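Local coordinates for ribose transcriptional regulator (Enterococcus faecium DO, PDB 4RK1), which binds ribose through its periplasmic-binding-protein-like domain and probably controls transcription as a DNA-binding repressor of the LacI family, at residues L56-T60 against N82-R88; S75-I79 against K96-G100; L115-H119 against V268-K272; H125-V131 against A185-L191. All blocks are in the same frame, centred on the assembly; numbering follows the deposited sequence. Where two conformers were deposited one is given.

Interaction 1: L56-T60 against N82-R88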
loop_
_atom_site.group_PDB
_atom_site.type_symbol
_atom_site.label_atom_id
_atom_site.label_comp_id
_atom_site.label_asym_id
_atom_site.label_seq_id
_atom_site.Cartn_x
_atom_site.Cartn_y
_atom_site.Cartn_z
ATOM N N LEU B 56 -9.907 14.863 14.368
ATOM C CA LEU B 56 -9.385 16.226 14.488
ATOM C C LEU B 56 -9.341 16.721 15.916
ATOM O O LEU B 56 -8.343 17.321 16.338
ATOM C CB LEU B 56 -10.205 17.208 13.652
ATOM C CG LEU B 56 -10.049 17.181 12.140
ATOM C CD1 LEU B 56 -10.810 18.361 11.552
ATOM C CD2 LEU B 56 -8.582 17.205 11.726
ATOM N N ALA B 57 -10.422 16.483 16.656
ATOM C CA ALA B 57 -10.519 16.946 18.036
ATOM C C ALA B 57 -9.404 16.332 18.873
ATOM O O ALA B 57 -8.687 17.034 19.581
ATOM C CB ALA B 57 -11.885 16.603 18.629
ATOM N N GLU B 58 -9.248 15.019 18.775
ATOM C CA GLU B 58 -8.208 14.337 19.529
ATOM C C GLU B 58 -6.816 14.819 19.099
ATOM O O GLU B 58 -5.986 15.132 19.939
ATOM C CB GLU B 58 -8.347 12.818 19.362
ATOM C CG GLU B 58 -7.262 11.981 20.029
ATOM C CD GLU B 58 -7.167 12.166 21.541
ATOM O OE1 GLU B 58 -8.164 12.571 22.180
ATOM O OE2 GLU B 58 -6.079 11.895 22.096
ATOM N N LEU B 59 -6.560 14.866 17.798
ATOM C CA LEU B 59 -5.238 15.258 17.304
ATOM C C LEU B 59 -4.908 16.714 17.629
ATOM O O LEU B 59 -3.768 17.039 17.956
ATOM C CB LEU B 59 -5.136 14.994 15.800
ATOM C CG LEU B 59 -5.095 13.512 15.387
ATOM C CD1 LEU B 59 -4.825 13.391 13.897
ATOM C CD2 LEU B 59 -4.044 12.753 16.177
ATOM N N THR B 60 -5.917 17.580 17.561
ATOM C CA THR B 60 -5.770 18.971 17.973
ATOM C C THR B 60 -5.390 19.067 19.447
ATOM O O THR B 60 -4.455 19.791 19.784
ATOM C CB THR B 60 -7.055 19.773 17.668
ATOM O OG1 THR B 60 -7.314 19.713 16.259
ATOM C CG2 THR B 60 -6.916 21.241 18.081
ATOM N N ASN B 82 -12.141 22.791 15.659
ATOM C CA ASN B 82 -10.846 22.352 16.153
ATOM C C ASN B 82 -9.667 23.089 15.530
ATOM O O ASN B 82 -8.852 23.681 16.241
ATOM C CB ASN B 82 -10.732 20.843 15.952
ATOM C CG ASN B 82 -11.778 20.078 16.752
ATOM O OD1 ASN B 82 -11.711 20.032 17.977
ATOM N ND2 ASN B 82 -12.752 19.494 16.070
ATOM N N LEU B 83 -9.566 23.076 14.206
ATOM C CA LEU B 83 -8.382 23.659 13.565
ATOM C C LEU B 83 -8.382 25.191 13.604
ATOM O O LEU B 83 -7.380 25.825 13.976
ATOM C CB LEU B 83 -8.247 23.159 12.135
ATOM C CG LEU B 83 -8.238 21.637 11.908
ATOM C CD1 LEU B 83 -7.726 21.309 10.507
ATOM C CD2 LEU B 83 -7.432 20.912 12.964
ATOM N N LYS B 84 -9.499 25.784 13.214
ATOM C CA LYS B 84 -9.578 27.237 13.125
ATOM C C LYS B 84 -9.552 27.875 14.511
ATOM O O LYS B 84 -8.763 28.791 14.766
ATOM C CB LYS B 84 -10.808 27.657 12.322
ATOM C CG LYS B 84 -10.674 27.269 10.859
ATOM C CD LYS B 84 -11.724 27.894 9.968
ATOM C CE LYS B 84 -11.433 27.530 8.517
ATOM N NZ LYS B 84 -12.430 28.066 7.562
ATOM N N LYS B 85 -10.369 27.368 15.424
ATOM C CA LYS B 85 -10.337 27.855 16.804
ATOM C C LYS B 85 -8.953 27.780 17.423
ATOM O O LYS B 85 -8.578 28.672 18.174
ATOM C CB LYS B 85 -11.321 27.092 17.691
ATOM C CG LYS B 85 -12.766 27.461 17.458
ATOM C CD LYS B 85 -13.652 26.953 18.588
ATOM C CE LYS B 85 -15.113 27.315 18.343
ATOM N NZ LYS B 85 -15.970 26.887 19.492
ATOM N N GLN B 86 -8.191 26.728 17.112
ATOM C CA GLN B 86 -6.877 26.543 17.734
ATOM C C GLN B 86 -5.717 26.974 16.858
ATOM O O GLN B 86 -4.569 26.673 17.184
ATOM C CB GLN B 86 -6.690 25.086 18.178
ATOM C CG GLN B 86 -7.765 24.585 19.137
ATOM C CD GLN B 86 -7.852 25.416 20.407
ATOM O OE1 GLN B 86 -6.844 25.905 20.912
ATOM N NE2 GLN B 86 -9.055 25.578 20.925
ATOM N N GLY B 87 -6.010 27.651 15.745
ATOM C CA GLY B 87 -4.968 28.199 14.873
ATOM C C GLY B 87 -4.047 27.157 14.256
ATOM O O GLY B 87 -2.844 27.382 14.143
ATOM N N ARG B 88 -4.605 26.013 13.870
ATOM C CA ARG B 88 -3.830 24.962 13.194
ATOM C C ARG B 88 -4.101 25.065 11.686
ATOM O O ARG B 88 -5.220 24.783 11.230
ATOM C CB ARG B 88 -4.223 23.570 13.709
ATOM C CG ARG B 88 -4.302 23.437 15.227
ATOM C CD ARG B 88 -2.976 23.734 15.927
ATOM N NE ARG B 88 -3.204 23.869 17.369
ATOM C CZ ARG B 88 -3.369 22.859 18.220
ATOM N NH1 ARG B 88 -3.293 21.589 17.814
ATOM N NH2 ARG B 88 -3.598 23.121 19.502
HETATM O O HOH W 1 -3.205 21.492 22.090
#
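Thr60, near the end of helix 55-61, wedges its side chain against Asn82 and Leu83 of helix 76-84 and Gln86 and Arg88 of the turn that follows. Its CB lies 4.2 Å from Asn82 CB, and two branches leave from there. The hydroxyl turns back to its own helix, OG1 donating to Leu56 O over 2.6 Å from above the carbonyl plane, while Thr60 N reaches the same oxygen from the opposite face. Although engaged with Leu56 O, OG1 also touches Leu83 CD2, at 3.5 Å. The hydroxyl sits beside the backbone N (chi1 -59°), which leaves CG2 anti to that N: Thr60 CG2 lies 3.6 Å from Gln86 CG and covers one face of the Arg88 guanidinium, toward its rim. One turn earlier in helix 55-61, Ala57 CA lies 3.3 Å from Asn82 OD1, the ND2 of that asparagine being spoken for by Ala78 O, and Leu56 crosses Leu83 at about a right angle.

The chain beyond Leu83 closes in a Schellman motif with Gly87 at C', which turns Arg88 back toward Thr60. Arg88 NH1 donates to Thr60 O over 2.9 Å, in the carbonyl plane and on a lone pair; NH1 also serves Val64 O, and a water joins Arg88 NH2 to Thr60 O. On the adjoining side of helix 55-61, Glu58 and Leu59 meet the second subunit. One guanidinium therefore satisfies carbonyls at and beyond the C-terminal end of a helix, where its positive charge would probably be welcome, while a methyl covers one of its faces.

Interaction 2: S75-I79 against K96-G100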
loop_
_atom_site.group_PDB
_atom_site.type_symbol
_atom_site.label_atom_id
_atom_site.label_comp_id
_atom_site.label_asym_id
_atom_site.label_seq_id
_atom_site.Cartn_x
_atom_site.Cartn_y
_atom_site.Cartn_z
ATOM N N SER B 75 -15.383 16.928 8.385
ATOM C CA SER B 75 -16.410 17.932 8.110
ATOM C C SER B 75 -15.920 19.365 8.301
ATOM O O SER B 75 -14.942 19.624 9.007
ATOM C CB SER B 75 -17.603 17.716 9.040
ATOM O OG SER B 75 -17.227 17.964 10.384
ATOM N N THR B 76 -16.634 20.290 7.671
ATOM C CA THR B 76 -16.431 21.715 7.872
ATOM C C THR B 76 -16.550 22.090 9.357
ATOM O O THR B 76 -15.709 22.820 9.884
ATOM C CB THR B 76 -17.433 22.507 7.019
ATOM O OG1 THR B 76 -17.145 22.271 5.639
ATOM C CG2 THR B 76 -17.356 24.013 7.302
ATOM N N ASP B 77 -17.579 21.574 10.029
ATOM C CA ASP B 77 -17.785 21.842 11.457
ATOM C C ASP B 77 -16.592 21.394 12.298
ATOM O O ASP B 77 -16.132 22.127 13.171
ATOM C CB ASP B 77 -19.058 21.150 11.977
ATOM C CG ASP B 77 -20.339 21.779 11.440
ATOM O OD1 ASP B 77 -20.317 22.953 11.006
ATOM O OD2 ASP B 77 -21.379 21.088 11.450
ATOM N N ALA B 78 -16.100 20.185 12.043
ATOM C CA ALA B 78 -14.952 19.670 12.777
ATOM C C ALA B 78 -13.711 20.530 12.529
ATOM O O ALA B 78 -12.911 20.745 13.440
ATOM C CB ALA B 78 -14.682 18.220 12.402
ATOM N N ILE B 79 -13.556 21.024 11.301
ATOM C CA ILE B 79 -12.422 21.897 10.976
ATOM C C ILE B 79 -12.537 23.235 11.716
ATOM O O ILE B 79 -11.575 23.706 12.327
ATOM C CB ILE B 79 -12.296 22.108 9.453
ATOM C CG1 ILE B 79 -11.792 20.808 8.805
ATOM C CG2 ILE B 79 -11.326 23.248 9.146
ATOM C CD1 ILE B 79 -11.908 20.783 7.304
ATOM N N LYS B 96 -11.301 15.886 -0.473
ATOM C CA LYS B 96 -11.783 16.936 0.440
ATOM C C LYS B 96 -12.105 18.251 -0.284
ATOM O O LYS B 96 -11.267 18.786 -1.014
ATOM C CB LYS B 96 -10.733 17.192 1.521
ATOM C CG LYS B 96 -11.052 18.329 2.481
ATOM C CD LYS B 96 -12.226 17.977 3.387
ATOM C CE LYS B 96 -12.641 19.168 4.234
ATOM N NZ LYS B 96 -13.699 19.940 3.556
ATOM N N LYS B 97 -13.301 18.790 -0.048
ATOM C CA LYS B 97 -13.732 20.041 -0.673
ATOM C C LYS B 97 -12.973 21.229 -0.095
ATOM O O LYS B 97 -12.466 21.167 1.024
ATOM C CB LYS B 97 -15.240 20.265 -0.495
ATOM C CG LYS B 97 -15.684 20.610 0.922
ATOM C CD LYS B 97 -17.021 21.336 0.936
ATOM C CE LYS B 97 -17.369 21.802 2.342
ATOM N NZ LYS B 97 -18.235 23.014 2.352
ATOM N N SER B 98 -12.918 22.309 -0.857
ATOM C CA SER B 98 -12.227 23.520 -0.434
ATOM C C SER B 98 -12.869 24.132 0.809
ATOM O O SER B 98 -14.049 23.915 1.089
ATOM C CB SER B 98 -12.137 24.527 -1.591
ATOM O OG SER B 98 -11.099 24.126 -2.489
ATOM N N GLU B 99 -12.054 24.846 1.574
ATOM C CA GLU B 99 -12.466 25.461 2.830
ATOM C C GLU B 99 -11.858 26.850 2.859
ATOM O O GLU B 99 -10.742 27.046 2.378
ATOM C CB GLU B 99 -11.929 24.662 4.025
ATOM C CG GLU B 99 -12.526 23.271 4.196
ATOM C CD GLU B 99 -13.954 23.289 4.716
ATOM O OE1 GLU B 99 -14.453 24.365 5.093
ATOM O OE2 GLU B 99 -14.582 22.214 4.746
ATOM N N GLY B 100 -12.582 27.809 3.428
ATOM C CA GLY B 100 -12.045 29.148 3.618
ATOM C C GLY B 100 -10.796 29.136 4.481
ATOM O O GLY B 100 -10.706 28.391 5.459
#
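Thr76 and Glu99 meet where helix 76-84 begins, the helix being the connection of a beta-alpha-beta crossover between the parallel strands 66-69 and 90-93 of this Rossmann-like, periplasmic-binding-protein fold. Polar contacts dominate. Thr76 OG1 donates to Glu99 OE2 over 2.7 Å, using the syn lone pair, on the side of the other carboxylate oxygen. The anti lone pair of the same OE2 is taken by Lys96 NZ, also at 2.7 Å, in a salt bridge within the loop 96-100. One oxygen is thereby gripped by a hydroxyl from the helix and an ammonium from its own loop, which should fix the rotation of the carboxylate and favour its charged form.

Lys96 reaches this position by folding: bends at chi2 (69°) and chi4 (92°) curl the chain round until NZ also donates to Lys97 O, 3.1 Å away. Its backbone carbonyl also accepts from Arg106 NH2. Lys96 directly follows Gln95 of the ribose pocket, although its own side chain stays about 9 Å from the sugar.

The apolar contacts are fewer. Ile79 points at the loop, and its CD1 meets Lys96 CE tip to tip at 3.5 Å, so the aliphatic part of the lysine packs while its charged end bonds. Ile79 CD1 also lies 4.0 Å from Glu99 CG, and both side chains rest on Phe90 of the neighbouring strand. Capping completes the helix start: from the N-cap position, Ser75 OG accepts from Ala78 N at 3.0 Å.

Interaction 3: L115-H119 against V268-K272. Unlike the reference sequence in segment 268-272: Phe270 (reference Leu).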
loop_
_atom_site.group_PDB
_atom_site.type_symbol
_atom_site.label_atom_id
_atom_site.label_comp_id
_atom_site.label_asym_id
_atom_site.label_seq_id
_atom_site.Cartn_x
_atom_site.Cartn_y
_atom_site.Cartn_z
ATOM N N LEU B 115 -9.118 12.484 -21.271
ATOM C CA LEU B 115 -8.055 11.743 -21.930
ATOM C C LEU B 115 -8.358 10.253 -22.027
ATOM O O LEU B 115 -8.095 9.642 -23.060
ATOM C CB LEU B 115 -6.710 11.953 -21.233
ATOM C CG LEU B 115 -6.045 13.329 -21.366
ATOM C CD1 LEU B 115 -4.800 13.372 -20.487
ATOM C CD2 LEU B 115 -5.693 13.653 -22.809
ATOM N N ALA B 116 -8.895 9.666 -20.953
ATOM C CA ALA B 116 -9.243 8.248 -20.956
ATOM C C ALA B 116 -10.313 7.923 -22.003
ATOM O O ALA B 116 -10.190 6.950 -22.750
ATOM C CB ALA B 116 -9.712 7.817 -19.580
ATOM N N GLY B 117 -11.356 8.744 -22.039
ATOM C CA GLY B 117 -12.407 8.603 -23.029
ATOM C C GLY B 117 -11.913 8.727 -24.449
ATOM O O GLY B 117 -12.231 7.884 -25.292
HETATM N N MSE B 118 -11.117 9.761 -24.721
HETATM C CA MSE B 118 -10.633 10.018 -26.085
HETATM C C MSE B 118 -9.757 8.892 -26.569
HETATM O O MSE B 118 -9.793 8.528 -27.756
HETATM C CB MSE B 118 -9.910 11.364 -26.203
HETATM C CG MSE B 118 -10.795 12.572 -25.902
HETATM SE SE MSE B 118 -12.259 12.852 -27.205
HETATM C CE MSE B 118 -11.101 13.578 -28.633
ATOM N N HIS B 119 -8.982 8.299 -25.663
ATOM C CA HIS B 119 -8.133 7.170 -26.022
ATOM C C HIS B 119 -8.951 5.936 -26.442
ATOM O O HIS B 119 -8.723 5.361 -27.515
ATOM C CB HIS B 119 -7.206 6.807 -24.861
ATOM C CG HIS B 119 -6.333 5.622 -25.138
ATOM N ND1 HIS B 119 -5.299 5.652 -26.049
ATOM C CD2 HIS B 119 -6.346 4.367 -24.627
ATOM C CE1 HIS B 119 -4.709 4.470 -26.084
ATOM N NE2 HIS B 119 -5.325 3.673 -25.230
ATOM N N VAL B 268 -2.303 16.076 -15.205
ATOM C CA VAL B 268 -2.224 14.625 -15.312
ATOM C C VAL B 268 -1.615 14.335 -16.663
ATOM O O VAL B 268 -1.390 15.254 -17.451
ATOM C CB VAL B 268 -3.606 13.961 -15.179
ATOM C CG1 VAL B 268 -4.188 14.241 -13.803
ATOM C CG2 VAL B 268 -4.559 14.426 -16.272
ATOM N N ARG B 269 -1.352 13.067 -16.944
ATOM C CA ARG B 269 -0.955 12.690 -18.293
ATOM C C ARG B 269 -1.240 11.255 -18.612
ATOM O O ARG B 269 -1.321 10.398 -17.743
ATOM C CB ARG B 269 0.521 12.955 -18.542
ATOM C CG ARG B 269 1.481 12.164 -17.688
ATOM C CD ARG B 269 2.869 12.800 -17.697
ATOM N NE ARG B 269 2.826 14.175 -17.183
ATOM C CZ ARG B 269 2.824 15.290 -17.920
ATOM N NH1 ARG B 269 2.761 16.471 -17.314
ATOM N NH2 ARG B 269 2.880 15.252 -19.251
ATOM N N PHE B 270 -1.361 11.011 -19.898
ATOM C CA PHE B 270 -1.730 9.720 -20.388
ATOM C C PHE B 270 -0.502 8.840 -20.395
ATOM O O PHE B 270 0.554 9.259 -20.868
ATOM C CB PHE B 270 -2.279 9.859 -21.792
ATOM C CG PHE B 270 -2.801 8.585 -22.327
ATOM C CD1 PHE B 270 -4.009 8.094 -21.886
ATOM C CD2 PHE B 270 -2.063 7.849 -23.228
ATOM C CE1 PHE B 270 -4.485 6.900 -22.357
ATOM C CE2 PHE B 270 -2.544 6.658 -23.710
ATOM C CZ PHE B 270 -3.753 6.185 -23.270
ATOM N N GLU B 271 -0.619 7.643 -19.831
ATOM C CA GLU B 271 0.496 6.683 -19.824
ATOM C C GLU B 271 0.085 5.481 -20.648
ATOM O O GLU B 271 -0.665 4.619 -20.181
ATOM C CB GLU B 271 0.865 6.253 -18.398
ATOM C CG GLU B 271 1.386 7.354 -17.502
ATOM C CD GLU B 271 2.718 7.928 -17.958
ATOM O OE1 GLU B 271 3.436 7.251 -18.712
ATOM O OE2 GLU B 271 3.051 9.064 -17.560
ATOM N N LYS B 272 0.567 5.439 -21.885
ATOM C CA LYS B 272 0.150 4.427 -22.831
ATOM C C LYS B 272 0.993 3.185 -22.663
ATOM O O LYS B 272 2.206 3.215 -22.866
ATOM C CB LYS B 272 0.273 4.935 -24.271
ATOM C CG LYS B 272 -0.451 4.041 -25.265
ATOM C CD LYS B 272 -0.319 4.532 -26.697
ATOM C CE LYS B 272 -0.880 3.502 -27.665
ATOM N NZ LYS B 272 -0.876 3.976 -29.074
#
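Phe270 directs one corner of its ring at the face of the His119 imidazole: CZ stands 3.1 Å above the imidazole plane, over its centre, and 3.2 Å from both His119 CG and ND1. The planes are inclined by 46° and the centroids are 4.4 Å apart, an oblique aromatic pairing. Both residues have CG anti to the backbone N (chi1 178° for His119), which carries the rings into the space they share between helix and strand; the side chains, as opposed to the ring planes, cross at about a right angle. Phe270 stands where the reference sequence has leucine.

The imidazole has further neighbours. Its NE2 is hydrogen-bonded to Thr276 OG1, which helps set how the ring is turned; Lys272 CE lies at its edge, near the ring plane, 4.3 Å from His119 CE1. The lysine's extended chain leaves its NZ 5.6 Å from His119 ND1, close enough that a positive charge might somewhat disfavour protonation of the histidine. One helical turn earlier, Leu115 points toward the strand, placing CD1 4.4 Å from Val268 CG2 and 4.2 Å from Phe270 N.

The axes of the short helix and strand segments approach to 9.7 Å at their closest, at 45°. Helix 109-122 packs on the sheet where strand 263-271 pairs antiparallel with 233-236, through backbone bonds of Arg269 with Ala236 and Glu271 with Thr234. Phe270 continues onto Ile235 and Ile217 of the next strands, and Ala116 of the helix reaches Ile217 as well.

Interaction 4: H125-V131 against A185-L191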
loop_
_atom_site.group_PDB
_atom_site.type_symbol
_atom_site.label_atom_id
_atom_site.label_comp_id
_atom_site.label_asym_id
_atom_site.label_seq_id
_atom_site.Cartn_x
_atom_site.Cartn_y
_atom_site.Cartn_z
ATOM N N HIS B 125 -13.709 1.825 -29.727
ATOM C CA HIS B 125 -14.649 1.300 -28.730
ATOM C C HIS B 125 -15.810 2.268 -28.625
ATOM O O HIS B 125 -15.614 3.465 -28.460
ATOM C CB HIS B 125 -13.960 1.073 -27.373
ATOM C CG HIS B 125 -12.831 0.097 -27.454
ATOM N ND1 HIS B 125 -13.035 -1.263 -27.536
ATOM C CD2 HIS B 125 -11.494 0.283 -27.562
ATOM C CE1 HIS B 125 -11.872 -1.876 -27.652
ATOM N NE2 HIS B 125 -10.920 -0.962 -27.674
ATOM N N GLN B 126 -17.021 1.746 -28.766
ATOM C CA GLN B 126 -18.220 2.573 -28.718
ATOM C C GLN B 126 -19.161 2.169 -27.594
ATOM O O GLN B 126 -19.957 2.987 -27.135
ATOM C CB GLN B 126 -18.950 2.511 -30.058
ATOM C CG GLN B 126 -18.046 2.757 -31.256
ATOM C CD GLN B 126 -18.821 3.105 -32.508
ATOM O OE1 GLN B 126 -18.845 2.335 -33.468
ATOM N NE2 GLN B 126 -19.469 4.266 -32.502
ATOM N N THR B 127 -19.090 0.911 -27.169
ATOM C CA THR B 127 -19.796 0.469 -25.980
ATOM C C THR B 127 -18.742 0.284 -24.907
ATOM O O THR B 127 -17.871 -0.578 -25.012
ATOM C CB THR B 127 -20.576 -0.839 -26.222
ATOM O OG1 THR B 127 -21.398 -0.687 -27.387
ATOM C CG2 THR B 127 -21.463 -1.161 -25.031
ATOM N N ILE B 128 -18.805 1.138 -23.900
ATOM C CA ILE B 128 -17.764 1.228 -22.904
ATOM C C ILE B 128 -18.372 1.111 -21.521
ATOM O O ILE B 128 -19.404 1.711 -21.233
ATOM C CB ILE B 128 -17.016 2.569 -23.034
ATOM C CG1 ILE B 128 -16.239 2.598 -24.359
ATOM C CG2 ILE B 128 -16.094 2.792 -21.837
ATOM C CD1 ILE B 128 -15.669 3.960 -24.711
ATOM N N ALA B 129 -17.698 0.352 -20.667
ATOM C CA ALA B 129 -18.087 0.186 -19.281
ATOM C C ALA B 129 -17.289 1.134 -18.399
ATOM O O ALA B 129 -16.089 1.348 -18.602
ATOM C CB ALA B 129 -17.866 -1.254 -18.837
ATOM N N LEU B 130 -17.985 1.706 -17.433
ATOM C CA LEU B 130 -17.407 2.572 -16.428
ATOM C C LEU B 130 -17.423 1.802 -15.117
ATOM O O LEU B 130 -18.482 1.415 -14.637
ATOM C CB LEU B 130 -18.258 3.834 -16.319
ATOM C CG LEU B 130 -17.590 5.138 -15.922
ATOM C CD1 LEU B 130 -16.604 5.581 -16.993
ATOM C CD2 LEU B 130 -18.671 6.184 -15.702
ATOM N N VAL B 131 -16.243 1.534 -14.571
ATOM C CA VAL B 131 -16.111 0.845 -13.291
ATOM C C VAL B 131 -15.683 1.876 -12.260
ATOM O O VAL B 131 -14.580 2.429 -12.332
ATOM C CB VAL B 131 -15.099 -0.323 -13.379
ATOM C CG1 VAL B 131 -14.881 -0.969 -12.015
ATOM C CG2 VAL B 131 -15.584 -1.370 -14.373
ATOM N N ALA B 185 -19.985 -4.405 -23.526
ATOM C CA ALA B 185 -18.820 -3.508 -23.510
ATOM C C ALA B 185 -17.591 -4.188 -24.094
ATOM O O ALA B 185 -17.370 -5.380 -23.878
ATOM C CB ALA B 185 -18.543 -3.013 -22.099
ATOM N N THR B 186 -16.829 -3.436 -24.891
ATOM C CA THR B 186 -15.536 -3.890 -25.402
ATOM C C THR B 186 -14.350 -3.141 -24.775
ATOM O O THR B 186 -13.212 -3.621 -24.819
ATOM C CB THR B 186 -15.451 -3.729 -26.933
ATOM O OG1 THR B 186 -15.580 -2.347 -27.283
ATOM C CG2 THR B 186 -16.542 -4.541 -27.635
ATOM N N GLY B 187 -14.616 -1.958 -24.223
ATOM C CA GLY B 187 -13.597 -1.153 -23.538
ATOM C C GLY B 187 -14.060 -0.798 -22.139
ATOM O O GLY B 187 -15.267 -0.765 -21.866
ATOM N N VAL B 188 -13.104 -0.552 -21.245
ATOM C CA VAL B 188 -13.402 -0.282 -19.839
ATOM C C VAL B 188 -12.555 0.873 -19.318
ATOM O O VAL B 188 -11.332 0.869 -19.483
ATOM C CB VAL B 188 -13.119 -1.504 -18.935
ATOM C CG1 VAL B 188 -13.559 -1.220 -17.496
ATOM C CG2 VAL B 188 -13.805 -2.751 -19.473
ATOM N N PHE B 189 -13.207 1.843 -18.690
ATOM C CA PHE B 189 -12.520 2.875 -17.904
ATOM C C PHE B 189 -12.744 2.564 -16.429
ATOM O O PHE B 189 -13.863 2.668 -15.925
ATOM C CB PHE B 189 -13.036 4.274 -18.262
ATOM C CG PHE B 189 -12.383 5.419 -17.486
ATOM C CD1 PHE B 189 -11.071 5.345 -17.026
ATOM C CD2 PHE B 189 -13.090 6.592 -17.249
ATOM C CE1 PHE B 189 -10.497 6.396 -16.329
ATOM C CE2 PHE B 189 -12.514 7.650 -16.562
ATOM C CZ PHE B 189 -11.214 7.553 -16.101
ATOM N N ALA B 190 -11.674 2.149 -15.758
ATOM C CA ALA B 190 -11.680 1.909 -14.315
ATOM C C ALA B 190 -11.226 3.173 -13.619
ATOM O O ALA B 190 -10.187 3.724 -13.961
ATOM C CB ALA B 190 -10.752 0.752 -13.965
ATOM N N LEU B 191 -11.989 3.634 -12.634
ATOM C CA LEU B 191 -11.736 4.963 -12.070
ATOM C C LEU B 191 -10.515 5.045 -11.129
ATOM O O LEU B 191 -10.136 6.131 -10.695
ATOM C CB LEU B 191 -12.991 5.539 -11.432
ATOM C CG LEU B 191 -13.893 6.357 -12.373
ATOM C CD1 LEU B 191 -13.215 7.665 -12.766
ATOM C CD2 LEU B 191 -14.281 5.597 -13.620
HETATM O O HOH W 2 -17.444 -1.109 -28.626
#
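His125 presents the edge of its imidazole to Thr186: ND1 and OG1 are 2.8 Å apart in a nearly straight hydrogen bond (172°), while Gly187 CA lies over one face of the ring. The contact pairs the adjacent parallel strands 128-133 and 187-190 of a Rossmann-like sheet, with His125 and Thr186 just before the strands and Phe189 within one. At the far imidazole edge NE2 donates to Ala277 O, so the ring is pinned at both nitrogens. Phe189 has Leu191 CD2 above one face, toward the rim, 3.9 Å from the plane; Leu130 runs alongside, its CD1 3.7 Å from Phe189 CD2, and Phe147 of helix 138-153 meets the ring.

Ile128, Leu130 and Phe189 project from one face of the sheet, toward helix 138-153. On the other, Ala129, Val131, Val188 and Ala190 lie together, with Val131 CG2 3.7 Å from Val188 CG1, against Leu199 of helix 193-205. Between the strands, Ala129 N donates to Gly187 O and Val131 N to Phe189 O, and Phe189 N answers to Ala129 O at 2.9 Å. Gly187 N is buried without a partner in the model. The pairing closes with Leu191 N donating to Val131 O at 2.9 Å, nearly along the C=O axis.

In the fold
The four contacts fall into two pairs on opposite sides of the chain's centre. Interactions 1 and 2, centres about 12 Å apart, share helix 76-84 and touch where Lys84 NZ lies 2.7 Å from Gly100 O, a probable hydrogen bond. Interactions 3 and 4, about 14 Å apart, join through Ala116 CB packing 3.6 Å from Phe189 CE1; interaction 4 is nested inside the loop that interaction 3 closes. Between the pairs the centres are 31 to 43 Å apart. The ribose pocket lies between the two groups: Lys96 and Val268 have side chains about 9 Å from the sugar, and Leu191 about 7 Å, just before pocket residue Asn192.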